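Local coordinates for Cyclase/dehydrase (PDB 5Z8O), which is of unknown function but, as a START-superfamily protein related to polyketide cyclases and lipid-transport proteins, probably binds a hydrophobic ligand, at residues 12-17 with 93-98; 22-27 with 46-51; 66-71 with 76-81; 107-112 with 124-129. All coordinates share one frame; numbering follows the deposited sequence. Where two conformers were deposited one is given.

Contact 1. Residues 12-17 with 93-98; sequences ASAETI and FSIVPL
The amide of Ile17 donates to the carbonyl of Ser13, Ile17 N to Ser13 O 3.1 Å, and this turn of helix sets both Ile17 and Ala14 against Ile95 of the neighbouring strand. Ser13 stands at the N-cap position, so the bond belongs to the very first turn of helix 14-22. One turn is enough to present two residues to the same strand, and between the two segments themselves the joint is wholly apolar.

Ile95 fills the middle and uses its two branches separately. Its CG2 methyl meets the short side chain of Ala14, with Ile95 CG2 3.8 Å from Ala14 CB. The longer branch meets Ile17, where Ile95 CD1 lies 3.8 Å from Ile17 CG2 and the two side chains cross obliquely. Ile17 makes this contact through its branch methyl alone. With CG1 anti to the carbonyl carbon (chi1 -62°), CG2 takes the place facing the strand, while the CD1 end leads off elsewhere; the side chain as a whole also packs on Val10, Thr103 and Val141.

Toward the end of strand 86-97 the packing thins. Pro97 adds only its CB, 4.4 Å from Ala14 CB, although the backbones come nearest here, with Ala14 CA and Pro97 CA 5.6 Å apart. A helix that begins right after the first strand and sets its opening turn against the end of an inner strand of the antiparallel sheet is consistent with the helix-grip fold of START and Bet v 1 proteins.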
loop_
_atom_site.group_PDB
_atom_site.type_symbol
_atom_site.label_atom_id
_atom_site.label_comp_id
_atom_site.label_asym_id
_atom_site.label_seq_id
_atom_site.Cartn_x
_atom_site.Cartn_y
_atom_site.Cartn_z
ATOM N N ALA B 12 19.695 24.155 -10.417
ATOM C CA ALA B 12 20.365 23.362 -9.397
ATOM C C ALA B 12 21.192 22.287 -10.085
ATOM O O ALA B 12 20.937 21.923 -11.236
ATOM C CB ALA B 12 19.365 22.731 -8.421
ATOM N N SER B 13 22.191 21.790 -9.363
ATOM C CA SER B 13 23.056 20.751 -9.899
ATOM C C SER B 13 22.296 19.437 -10.051
ATOM O O SER B 13 21.230 19.227 -9.462
ATOM C CB SER B 13 24.270 20.546 -8.998
ATOM O OG SER B 13 23.888 20.017 -7.740
ATOM N N ALA B 14 22.870 18.538 -10.859
ATOM C CA ALA B 14 22.255 17.232 -11.072
ATOM C C ALA B 14 22.208 16.433 -9.781
ATOM O O ALA B 14 21.264 15.665 -9.560
ATOM C CB ALA B 14 23.011 16.457 -12.153
ATOM N N GLU B 15 23.204 16.617 -8.912
ATOM C CA GLU B 15 23.227 15.902 -7.642
ATOM C C GLU B 15 22.119 16.388 -6.718
ATOM O O GLU B 15 21.532 15.595 -5.973
ATOM C CB GLU B 15 24.590 16.086 -6.975
ATOM C CG GLU B 15 24.936 15.046 -5.925
ATOM C CD GLU B 15 25.846 15.602 -4.843
ATOM O OE1 GLU B 15 26.319 16.750 -4.994
ATOM O OE2 GLU B 15 26.096 14.890 -3.848
ATOM N N THR B 16 21.813 17.685 -6.761
ATOM C CA THR B 16 20.714 18.217 -5.961
ATOM C C THR B 16 19.366 17.706 -6.461
ATOM O O THR B 16 18.515 17.293 -5.665
ATOM C CB THR B 16 20.753 19.748 -5.975
ATOM O OG1 THR B 16 21.979 20.202 -5.391
ATOM C CG2 THR B 16 19.580 20.328 -5.197
ATOM N N ILE B 17 19.154 17.722 -7.781
ATOM C CA ILE B 17 17.887 17.253 -8.336
ATOM C C ILE B 17 17.726 15.756 -8.118
ATOM O O ILE B 17 16.646 15.282 -7.741
ATOM C CB ILE B 17 17.787 17.622 -9.826
ATOM C CG1 ILE B 17 17.808 19.137 -9.979
ATOM C CG2 ILE B 17 16.523 17.043 -10.437
ATOM C CD1 ILE B 17 16.731 19.816 -9.194
ATOM N N PHE B 93 11.794 9.769 -14.766
ATOM C CA PHE B 93 12.581 10.983 -14.563
ATOM C C PHE B 93 13.975 10.789 -15.141
ATOM O O PHE B 93 14.643 9.802 -14.824
ATOM C CB PHE B 93 12.704 11.344 -13.081
ATOM C CG PHE B 93 11.398 11.588 -12.394
ATOM C CD1 PHE B 93 10.738 10.561 -11.740
ATOM C CD2 PHE B 93 10.839 12.856 -12.378
ATOM C CE1 PHE B 93 9.538 10.791 -11.094
ATOM C CE2 PHE B 93 9.640 13.092 -11.736
ATOM C CZ PHE B 93 8.989 12.058 -11.092
ATOM N N SER B 94 14.418 11.736 -15.971
ATOM C CA SER B 94 15.769 11.740 -16.527
ATOM C C SER B 94 16.443 13.067 -16.193
ATOM O O SER B 94 15.897 14.135 -16.494
ATOM C CB SER B 94 15.740 11.509 -18.038
ATOM O OG SER B 94 15.174 10.243 -18.337
ATOM N N ILE B 95 17.607 12.996 -15.548
ATOM C CA ILE B 95 18.330 14.167 -15.054
ATOM C C ILE B 95 19.619 14.331 -15.854
ATOM O O ILE B 95 20.526 13.492 -15.761
ATOM C CB ILE B 95 18.617 14.046 -13.551
ATOM C CG1 ILE B 95 17.301 14.086 -12.773
ATOM C CG2 ILE B 95 19.555 15.153 -13.090
ATOM C CD1 ILE B 95 17.390 13.512 -11.379
ATOM N N VAL B 96 19.705 15.391 -16.649
ATOM C CA VAL B 96 20.866 15.664 -17.496
ATOM C C VAL B 96 21.476 17.003 -17.102
ATOM O O VAL B 96 20.783 18.028 -17.119
ATOM C CB VAL B 96 20.511 15.651 -18.991
ATOM C CG1 VAL B 96 21.744 15.986 -19.820
ATOM C CG2 VAL B 96 19.955 14.298 -19.390
ATOM N N PRO B 97 22.757 17.060 -16.738
ATOM C CA PRO B 97 23.386 18.349 -16.425
ATOM C C PRO B 97 23.462 19.236 -17.658
ATOM O O PRO B 97 23.749 18.771 -18.765
ATOM C CB PRO B 97 24.784 17.959 -15.930
ATOM C CG PRO B 97 25.034 16.609 -16.518
ATOM C CD PRO B 97 23.694 15.932 -16.588
ATOM N N LEU B 98 23.194 20.525 -17.456
ATOM C CA LEU B 98 23.304 21.520 -18.519
ATOM C C LEU B 98 24.596 22.325 -18.437
ATOM O O LEU B 98 25.574 22.024 -19.127
ATOM C CB LEU B 98 22.102 22.465 -18.477
ATOM C CG LEU B 98 20.815 21.889 -19.060
ATOM C CD1 LEU B 98 19.697 22.907 -18.995
ATOM C CD2 LEU B 98 21.049 21.437 -20.491
#

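Contact 2. Residues 22-27 with 46-51; sequences SDFEAY and GRPSQL
Phe24 turns its ring face to Leu51 and its ring edge to Pro48, and these two approaches make up the close-packed part of the contact. Leu51 CD1 sits 3.9 Å from the centroid of the Phe24 ring and 23° off the normal, a CH-pi contact displaced toward the CG and CD1 side. That methyl, Leu51 CD1, is 3.6 Å from both Phe24 CD1 and Phe24 CG. The second methyl, Leu51 CD2, lies by the attachment end of the ring, 3.9 Å from Phe24 CD2 and as near to Phe24 CB, so both branches of the leucine are engaged.

The opposite face is met by the carbonyl oxygen of Ser22, 3.1 Å above the ring plane and offset toward the rim. A chi1 of -57° places the ring beside its own backbone N, close to that carbonyl. At the edge Pro48 is less intimate: its CG lies near the ring plane, 4.0 Å from Phe24 CD2.

The residues flanking this buried ring are polar and exposed, and look elsewhere for partners. Asp23 is the centre of an inverse gamma turn. Glu25 receives the amide of Ile39 on strand 34-42, and Arg47 is held by a salt bridge to Asp45 and by a cation-pi contact with Tyr70.

Cys37 and Val68 also pack on Phe24. The link between helices 14-22 and 27-30 thus sets one buried aromatic ring against the curved sheet, consistent with the helix-grip fold of START and Bet v 1 proteins.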
loop_
_atom_site.group_PDB
_atom_site.type_symbol
_atom_site.label_atom_id
_atom_site.label_comp_id
_atom_site.label_asym_id
_atom_site.label_seq_id
_atom_site.Cartn_x
_atom_site.Cartn_y
_atom_site.Cartn_z
ATOM N N SER B 22 14.955 11.438 -5.639
ATOM C CA SER B 22 15.161 10.122 -5.043
ATOM C C SER B 22 14.706 10.050 -3.591
ATOM O O SER B 22 14.489 8.945 -3.078
ATOM C CB SER B 22 16.637 9.729 -5.123
ATOM O OG SER B 22 17.424 10.547 -4.278
ATOM N N ASP B 23 14.570 11.192 -2.918
ATOM C CA ASP B 23 14.158 11.237 -1.515
ATOM C C ASP B 23 12.641 11.096 -1.452
ATOM O O ASP B 23 11.900 12.052 -1.206
ATOM C CB ASP B 23 14.620 12.531 -0.861
ATOM C CG ASP B 23 14.526 12.485 0.647
ATOM O OD1 ASP B 23 13.984 11.497 1.188
ATOM O OD2 ASP B 23 14.973 13.455 1.291
ATOM N N PHE B 24 12.176 9.862 -1.671
ATOM C CA PHE B 24 10.742 9.623 -1.812
ATOM C C PHE B 24 9.985 9.966 -0.536
ATOM O O PHE B 24 8.889 10.536 -0.590
ATOM C CB PHE B 24 10.487 8.170 -2.207
ATOM C CG PHE B 24 11.181 7.759 -3.468
ATOM C CD1 PHE B 24 10.800 8.298 -4.686
ATOM C CD2 PHE B 24 12.209 6.831 -3.440
ATOM C CE1 PHE B 24 11.432 7.923 -5.850
ATOM C CE2 PHE B 24 12.847 6.452 -4.603
ATOM C CZ PHE B 24 12.458 6.999 -5.811
ATOM N N GLU B 25 10.549 9.627 0.625
ATOM C CA GLU B 25 9.841 9.879 1.872
ATOM C C GLU B 25 9.784 11.357 2.235
ATOM O O GLU B 25 9.015 11.724 3.128
ATOM C CB GLU B 25 10.476 9.064 3.002
ATOM C CG GLU B 25 10.254 7.564 2.832
ATOM C CD GLU B 25 10.726 6.742 4.019
ATOM O OE1 GLU B 25 11.625 7.206 4.755
ATOM O OE2 GLU B 25 10.192 5.626 4.211
ATOM N N ALA B 26 10.549 12.212 1.559
ATOM C CA ALA B 26 10.445 13.653 1.751
ATOM C C ALA B 26 9.449 14.310 0.803
ATOM O O ALA B 26 9.214 15.518 0.920
ATOM C CB ALA B 26 11.817 14.318 1.588
ATOM N N TYR B 27 8.858 13.549 -0.121
ATOM C CA TYR B 27 7.860 14.108 -1.032
ATOM C C TYR B 27 6.752 14.895 -0.338
ATOM O O TYR B 27 6.403 15.977 -0.841
ATOM C CB TYR B 27 7.230 13.000 -1.892
ATOM C CG TYR B 27 8.061 12.554 -3.076
ATOM C CD1 TYR B 27 9.349 13.032 -3.274
ATOM C CD2 TYR B 27 7.535 11.680 -4.020
ATOM C CE1 TYR B 27 10.102 12.631 -4.364
ATOM C CE2 TYR B 27 8.276 11.276 -5.115
ATOM C CZ TYR B 27 9.559 11.756 -5.283
ATOM O OH TYR B 27 10.294 11.352 -6.374
ATOM N N GLY B 46 20.196 -1.199 -1.306
ATOM C CA GLY B 46 19.528 -0.253 -0.439
ATOM C C GLY B 46 18.603 0.723 -1.135
ATOM O O GLY B 46 17.799 1.377 -0.455
ATOM N N ARG B 47 18.681 0.845 -2.454
ATOM C CA ARG B 47 17.801 1.771 -3.156
ATOM C C ARG B 47 16.365 1.260 -3.093
ATOM O O ARG B 47 16.127 0.065 -3.305
ATOM C CB ARG B 47 18.237 1.953 -4.608
ATOM C CG ARG B 47 19.489 2.808 -4.759
ATOM C CD ARG B 47 19.831 3.068 -6.215
ATOM N NE ARG B 47 20.165 1.847 -6.941
ATOM C CZ ARG B 47 20.523 1.819 -8.222
ATOM N NH1 ARG B 47 20.592 2.948 -8.916
ATOM N NH2 ARG B 47 20.808 0.665 -8.813
ATOM N N PRO B 48 15.395 2.120 -2.791
ATOM C CA PRO B 48 14.005 1.666 -2.678
ATOM C C PRO B 48 13.516 0.997 -3.953
ATOM O O PRO B 48 13.777 1.462 -5.064
ATOM C CB PRO B 48 13.234 2.961 -2.393
ATOM C CG PRO B 48 14.249 3.862 -1.761
ATOM C CD PRO B 48 15.556 3.536 -2.416
ATOM N N SER B 49 12.803 -0.114 -3.779
ATOM C CA SER B 49 12.232 -0.859 -4.892
ATOM C C SER B 49 10.711 -0.826 -4.922
ATOM O O SER B 49 10.119 -1.189 -5.950
ATOM C CB SER B 49 12.709 -2.319 -4.852
ATOM O OG SER B 49 12.294 -2.951 -3.657
ATOM N N GLN B 50 10.063 -0.399 -3.838
ATOM C CA GLN B 50 8.608 -0.346 -3.778
ATOM C C GLN B 50 8.186 0.743 -2.800
ATOM O O GLN B 50 8.770 0.874 -1.720
ATOM C CB GLN B 50 8.020 -1.699 -3.352
ATOM C CG GLN B 50 6.499 -1.780 -3.446
ATOM C CD GLN B 50 5.949 -3.091 -2.912
ATOM O OE1 GLN B 50 6.398 -3.592 -1.882
ATOM N NE2 GLN B 50 4.971 -3.654 -3.615
ATOM N N LEU B 51 7.176 1.522 -3.183
ATOM C CA LEU B 51 6.711 2.648 -2.385
ATOM C C LEU B 51 5.210 2.559 -2.153
ATOM O O LEU B 51 4.469 2.023 -2.980
ATOM C CB LEU B 51 7.008 3.999 -3.057
ATOM C CG LEU B 51 8.424 4.314 -3.526
ATOM C CD1 LEU B 51 8.417 5.595 -4.355
ATOM C CD2 LEU B 51 9.359 4.447 -2.333
#

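Contact 3. Residues 66-71 with 76-81; sequences TAVYYP and IFTMLQ
Met79 meets one corner of the Tyr69 ring, the two side chains crossing at about a right angle, and each atom from CB to the sulfur approaches that same corner. Met79 CB is 4.1 Å from Tyr69 CE1, CG is a little nearer the same carbon, and Met79 SD closes to 3.6 Å from Tyr69 CE1. The sulfur stands 4.6 Å from the ring centroid and 52° off the normal, an oblique Met-aromatic contact, before a bend at chi3 (66°) turns CE aside.

Beneath this pair two rungs of backbone bonding fix the register. Ala67 and Met79 exchange bonds, as do Tyr69 and Phe77. The shortest, from Tyr69 N to Phe77 O, measures 2.7 Å. Between the rungs Thr78 CA approaches Ala67 O at 3.2 Å, a CA-H...O contact at a non-hydrogen-bonded pair.

Met79, Tyr69, Phe77 and Ala67 share one face. At Gln81 the chain turns a corner, and the side chain folds back so that Gln81 NE2 lies 3.6 Å from Ala67 CB while its OE1 accepts a bond from Gln50. The other face carries Val68, Thr78, Thr66 and Leu80; there Val68 touches Phe24, placing this side toward the protein interior. Such strict alternation of faces, with paired hydrogen bonds at every second residue, marks an antiparallel beta hairpin, here in the middle part of the seven-stranded antiparallel sheet.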
loop_
_atom_site.group_PDB
_atom_site.type_symbol
_atom_site.label_atom_id
_atom_site.label_comp_id
_atom_site.label_asym_id
_atom_site.label_seq_id
_atom_site.Cartn_x
_atom_site.Cartn_y
_atom_site.Cartn_z
ATOM N N THR B 66 3.644 1.407 -5.802
ATOM C CA THR B 66 4.404 1.543 -7.037
ATOM C C THR B 66 5.760 0.868 -6.902
ATOM O O THR B 66 6.399 0.939 -5.850
ATOM C CB THR B 66 4.608 3.020 -7.419
ATOM O OG1 THR B 66 5.738 3.546 -6.715
ATOM C CG2 THR B 66 3.381 3.845 -7.068
ATOM N N ALA B 67 6.193 0.215 -7.977
ATOM C CA ALA B 67 7.537 -0.326 -8.063
ATOM C C ALA B 67 8.481 0.729 -8.628
ATOM O O ALA B 67 8.097 1.543 -9.475
ATOM C CB ALA B 67 7.568 -1.580 -8.939
ATOM N N VAL B 68 9.722 0.708 -8.151
ATOM C CA VAL B 68 10.740 1.678 -8.531
ATOM C C VAL B 68 11.856 0.938 -9.250
ATOM O O VAL B 68 12.318 -0.108 -8.781
ATOM C CB VAL B 68 11.292 2.441 -7.311
ATOM C CG1 VAL B 68 12.279 3.520 -7.760
ATOM C CG2 VAL B 68 10.155 3.057 -6.505
ATOM N N TYR B 69 12.287 1.485 -10.379
ATOM C CA TYR B 69 13.378 0.928 -11.158
ATOM C C TYR B 69 14.387 2.022 -11.453
ATOM O O TYR B 69 14.076 3.212 -11.405
ATOM C CB TYR B 69 12.881 0.319 -12.477
ATOM C CG TYR B 69 11.812 -0.726 -12.295
ATOM C CD1 TYR B 69 10.466 -0.376 -12.288
ATOM C CD2 TYR B 69 12.144 -2.062 -12.122
ATOM C CE1 TYR B 69 9.481 -1.329 -12.119
ATOM C CE2 TYR B 69 11.168 -3.024 -11.950
ATOM C CZ TYR B 69 9.838 -2.652 -11.950
ATOM O OH TYR B 69 8.861 -3.604 -11.779
ATOM N N TYR B 70 15.614 1.599 -11.742
ATOM C CA TYR B 70 16.710 2.512 -12.050
ATOM C C TYR B 70 17.295 2.025 -13.368
ATOM O O TYR B 70 18.358 1.392 -13.397
ATOM C CB TYR B 70 17.725 2.537 -10.907
ATOM C CG TYR B 70 17.059 2.833 -9.581
ATOM C CD1 TYR B 70 16.798 4.140 -9.187
ATOM C CD2 TYR B 70 16.653 1.802 -8.742
ATOM C CE1 TYR B 70 16.174 4.408 -7.983
ATOM C CE2 TYR B 70 16.027 2.062 -7.536
ATOM C CZ TYR B 70 15.791 3.367 -7.163
ATOM O OH TYR B 70 15.168 3.631 -5.969
ATOM N N PRO B 71 16.621 2.319 -14.486
ATOM C CA PRO B 71 17.041 1.748 -15.777
ATOM C C PRO B 71 18.391 2.246 -16.252
ATOM O O PRO B 71 19.097 1.512 -16.953
ATOM C CB PRO B 71 15.911 2.160 -16.731
ATOM C CG PRO B 71 15.267 3.333 -16.076
ATOM C CD PRO B 71 15.384 3.110 -14.606
ATOM N N ILE B 76 15.121 7.448 -13.129
ATOM C CA ILE B 76 14.254 6.784 -12.165
ATOM C C ILE B 76 12.936 6.529 -12.880
ATOM O O ILE B 76 12.376 7.437 -13.501
ATOM C CB ILE B 76 14.036 7.625 -10.892
ATOM C CG1 ILE B 76 15.377 8.036 -10.278
ATOM C CG2 ILE B 76 13.197 6.855 -9.877
ATOM C CD1 ILE B 76 15.246 8.821 -8.989
ATOM N N PHE B 77 12.445 5.298 -12.787
ATOM C CA PHE B 77 11.241 4.870 -13.486
ATOM C C PHE B 77 10.336 4.157 -12.497
ATOM O O PHE B 77 10.737 3.153 -11.899
ATOM C CB PHE B 77 11.611 3.966 -14.667
ATOM C CG PHE B 77 10.449 3.539 -15.512
ATOM C CD1 PHE B 77 9.762 4.454 -16.290
ATOM C CD2 PHE B 77 10.094 2.203 -15.590
ATOM C CE1 PHE B 77 8.707 4.053 -17.088
ATOM C CE2 PHE B 77 9.048 1.796 -16.395
ATOM C CZ PHE B 77 8.351 2.721 -17.141
ATOM N N THR B 78 9.122 4.676 -12.324
ATOM C CA THR B 78 8.150 4.102 -11.408
ATOM C C THR B 78 6.983 3.513 -12.187
ATOM O O THR B 78 6.566 4.057 -13.215
ATOM C CB THR B 78 7.637 5.146 -10.409
ATOM O OG1 THR B 78 6.998 6.219 -11.114
ATOM C CG2 THR B 78 8.783 5.693 -9.566
ATOM N N MET B 79 6.466 2.391 -11.691
ATOM C CA MET B 79 5.356 1.684 -12.317
ATOM C C MET B 79 4.350 1.335 -11.236
ATOM O O MET B 79 4.664 0.561 -10.327
ATOM C CB MET B 79 5.830 0.414 -13.029
ATOM C CG MET B 79 6.829 0.657 -14.137
ATOM S SD MET B 79 7.342 -0.867 -14.950
ATOM C CE MET B 79 5.806 -1.367 -15.725
ATOM N N LEU B 80 3.153 1.906 -11.333
ATOM C CA LEU B 80 2.094 1.588 -10.388
ATOM C C LEU B 80 1.780 0.098 -10.435
ATOM O O LEU B 80 1.581 -0.474 -11.508
ATOM C CB LEU B 80 0.839 2.400 -10.706
ATOM C CG LEU B 80 -0.348 2.176 -9.765
ATOM C CD1 LEU B 80 -0.033 2.713 -8.377
ATOM C CD2 LEU B 80 -1.616 2.807 -10.316
ATOM N N GLN B 81 1.762 -0.533 -9.264
ATOM C CA GLN B 81 1.351 -1.926 -9.161
ATOM C C GLN B 81 -0.136 -2.039 -8.859
ATOM O O GLN B 81 -0.822 -2.891 -9.434
ATOM C CB GLN B 81 2.165 -2.639 -8.080
ATOM C CG GLN B 81 3.644 -2.756 -8.410
ATOM C CD GLN B 81 4.463 -3.215 -7.231
ATOM O OE1 GLN B 81 4.260 -2.757 -6.108
ATOM N NE2 GLN B 81 5.405 -4.118 -7.477
#

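Contact 4. Residues 107-112 with 124-129; sequences VDLDVE and KLAGET
The peptide plane leading into Ala126, whose methyl meets Leu109 and Val111 of the strand, is approached on both faces by Thr129. Thr129 N and Thr129 OG1 reach Leu125 O from opposite sides, the amide at 3.0 Å from Leu125 O and the hydroxyl at 3.1 Å from the same oxygen. The other flat group, the carboxylate of Glu128, takes Lys124 from above: Lys124 NZ lies 3.1 Å from Glu128 OE2 and 38° out of the carboxylate plane, a salt bridge spanning one turn of the helix.

Toward the strand the helix offers little more than one methyl, and this keeps the two elements near each other, with Leu109 CA and Ala126 CA 7.1 Å apart. Leu109 reaches over with CG anti to its backbone N (chi1 176°), which brings Leu109 CD2 to 3.7 Å from Ala126 CB. Two residues on, Val111 CG2 touches the same carbon at 4.1 Å. Here the long C-terminal helix 119-144 lies against the sheet, the grip that gives the helix-grip fold of the START superfamily its name. Val4 of the first strand packs on both Leu109 and Ala126, and Leu130, further along the helix, carries on the contact with Leu109. Alternation along strand 103-113 sends Asp110 to the other side of the sheet, where its OD2 forms a salt bridge with Lys88.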
loop_
_atom_site.group_PDB
_atom_site.type_symbol
_atom_site.label_atom_id
_atom_site.label_comp_id
_atom_site.label_asym_id
_atom_site.label_seq_id
_atom_site.Cartn_x
_atom_site.Cartn_y
_atom_site.Cartn_z
ATOM N N VAL B 107 10.585 14.493 -17.756
ATOM C CA VAL B 107 9.588 13.649 -17.101
ATOM C C VAL B 107 8.607 13.155 -18.154
ATOM O O VAL B 107 8.005 13.960 -18.877
ATOM C CB VAL B 107 8.852 14.390 -15.973
ATOM C CG1 VAL B 107 8.034 13.405 -15.146
ATOM C CG2 VAL B 107 9.840 15.130 -15.091
ATOM N N ASP B 108 8.449 11.836 -18.244
ATOM C CA ASP B 108 7.412 11.212 -19.054
ATOM C C ASP B 108 6.393 10.554 -18.134
ATOM O O ASP B 108 6.765 9.897 -17.160
ATOM C CB ASP B 108 7.992 10.164 -20.005
ATOM C CG ASP B 108 8.985 10.750 -20.980
ATOM O OD1 ASP B 108 9.877 10.003 -21.428
ATOM O OD2 ASP B 108 8.878 11.952 -21.300
ATOM N N LEU B 109 5.109 10.720 -18.445
ATOM C CA LEU B 109 4.044 10.146 -17.634
ATOM C C LEU B 109 3.022 9.473 -18.537
ATOM O O LEU B 109 2.463 10.112 -19.433
ATOM C CB LEU B 109 3.381 11.217 -16.767
ATOM C CG LEU B 109 2.188 10.747 -15.938
ATOM C CD1 LEU B 109 2.652 9.816 -14.814
ATOM C CD2 LEU B 109 1.426 11.939 -15.383
ATOM N N ASP B 110 2.790 8.184 -18.301
ATOM C CA ASP B 110 1.899 7.362 -19.115
ATOM C C ASP B 110 0.889 6.719 -18.175
ATOM O O ASP B 110 1.247 5.827 -17.399
ATOM C CB ASP B 110 2.687 6.310 -19.898
ATOM C CG ASP B 110 1.857 5.642 -20.972
ATOM O OD1 ASP B 110 0.776 6.171 -21.303
ATOM O OD2 ASP B 110 2.295 4.596 -21.494
ATOM N N VAL B 111 -0.366 7.173 -18.229
ATOM C CA VAL B 111 -1.375 6.743 -17.269
ATOM C C VAL B 111 -2.582 6.146 -17.986
ATOM O O VAL B 111 -2.880 6.453 -19.144
ATOM C CB VAL B 111 -1.821 7.893 -16.339
ATOM C CG1 VAL B 111 -0.633 8.478 -15.609
ATOM C CG2 VAL B 111 -2.533 8.972 -17.130
ATOM N N GLU B 112 -3.288 5.289 -17.250
ATOM C CA GLU B 112 -4.564 4.693 -17.626
ATOM C C GLU B 112 -5.467 4.860 -16.412
ATOM O O GLU B 112 -5.045 4.557 -15.292
ATOM C CB GLU B 112 -4.430 3.186 -17.916
ATOM C CG GLU B 112 -3.843 2.661 -19.238
ATOM C CD GLU B 112 -4.311 3.367 -20.483
ATOM O OE1 GLU B 112 -3.476 3.602 -21.379
ATOM O OE2 GLU B 112 -5.516 3.670 -20.576
ATOM N N LYS B 124 -4.876 15.540 -20.789
ATOM C CA LYS B 124 -4.937 16.901 -20.268
ATOM C C LYS B 124 -4.693 16.921 -18.764
ATOM O O LYS B 124 -3.937 17.760 -18.262
ATOM C CB LYS B 124 -6.285 17.540 -20.605
ATOM C CG LYS B 124 -6.390 18.992 -20.167
ATOM C CD LYS B 124 -7.637 19.663 -20.725
ATOM C CE LYS B 124 -8.786 19.624 -19.731
ATOM N NZ LYS B 124 -8.453 20.340 -18.467
ATOM N N LEU B 125 -5.312 15.994 -18.029
ATOM C CA LEU B 125 -5.134 15.968 -16.580
ATOM C C LEU B 125 -3.723 15.537 -16.203
ATOM O O LEU B 125 -3.148 16.055 -15.238
ATOM C CB LEU B 125 -6.168 15.040 -15.940
ATOM C CG LEU B 125 -7.631 15.440 -16.153
ATOM C CD1 LEU B 125 -8.583 14.393 -15.583
ATOM C CD2 LEU B 125 -7.898 16.806 -15.564
ATOM N N ALA B 126 -3.150 14.590 -16.952
ATOM C CA ALA B 126 -1.772 14.182 -16.703
ATOM C C ALA B 126 -0.796 15.314 -16.998
ATOM O O ALA B 126 0.197 15.488 -16.282
ATOM C CB ALA B 126 -1.430 12.947 -17.535
ATOM N N GLY B 127 -1.050 16.082 -18.059
ATOM C CA GLY B 127 -0.204 17.228 -18.341
ATOM C C GLY B 127 -0.268 18.271 -17.244
ATOM O O GLY B 127 0.737 18.908 -16.918
ATOM N N GLU B 128 -1.451 18.453 -16.653
ATOM C CA GLU B 128 -1.578 19.384 -15.538
ATOM C C GLU B 128 -0.836 18.874 -14.312
ATOM O O GLU B 128 -0.246 19.662 -13.574
ATOM C CB GLU B 128 -3.051 19.631 -15.219
ATOM C CG GLU B 128 -3.798 20.326 -16.343
ATOM C CD GLU B 128 -5.226 20.671 -15.976
ATOM O OE1 GLU B 128 -5.612 20.452 -14.808
ATOM O OE2 GLU B 128 -5.962 21.163 -16.858
ATOM N N THR B 129 -0.839 17.561 -14.088
ATOM C CA THR B 129 -0.088 17.011 -12.965
ATOM C C THR B 129 1.408 17.310 -13.097
ATOM O O THR B 129 2.073 17.617 -12.101
ATOM C CB THR B 129 -0.347 15.504 -12.857
ATOM O OG1 THR B 129 -1.744 15.280 -12.621
ATOM C CG2 THR B 129 0.442 14.894 -11.711
#

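In the fold
Contacts 2 and 4 are the buried ones and lie on opposite sides of the chain's centre, about 21 Å apart between centres; contacts 1 and 3 are partly buried. Contacts 1, 2 and 4 each press helix or turn side chains onto the sheet without a hydrogen bond across, differing in what is offered: a first helical turn, an aromatic ring, a single methyl. Contact 3 alone is strand against strand and is held by backbone bonds. It also ties its neighbours together, since Phe93 of contact 1 bonds to Ile76, and Pro48 and Gln50 of contact 2 bond to Tyr70 and Gln81. Contacts 1 and 4 meet where Phe93 packs on Val107 across adjacent strands.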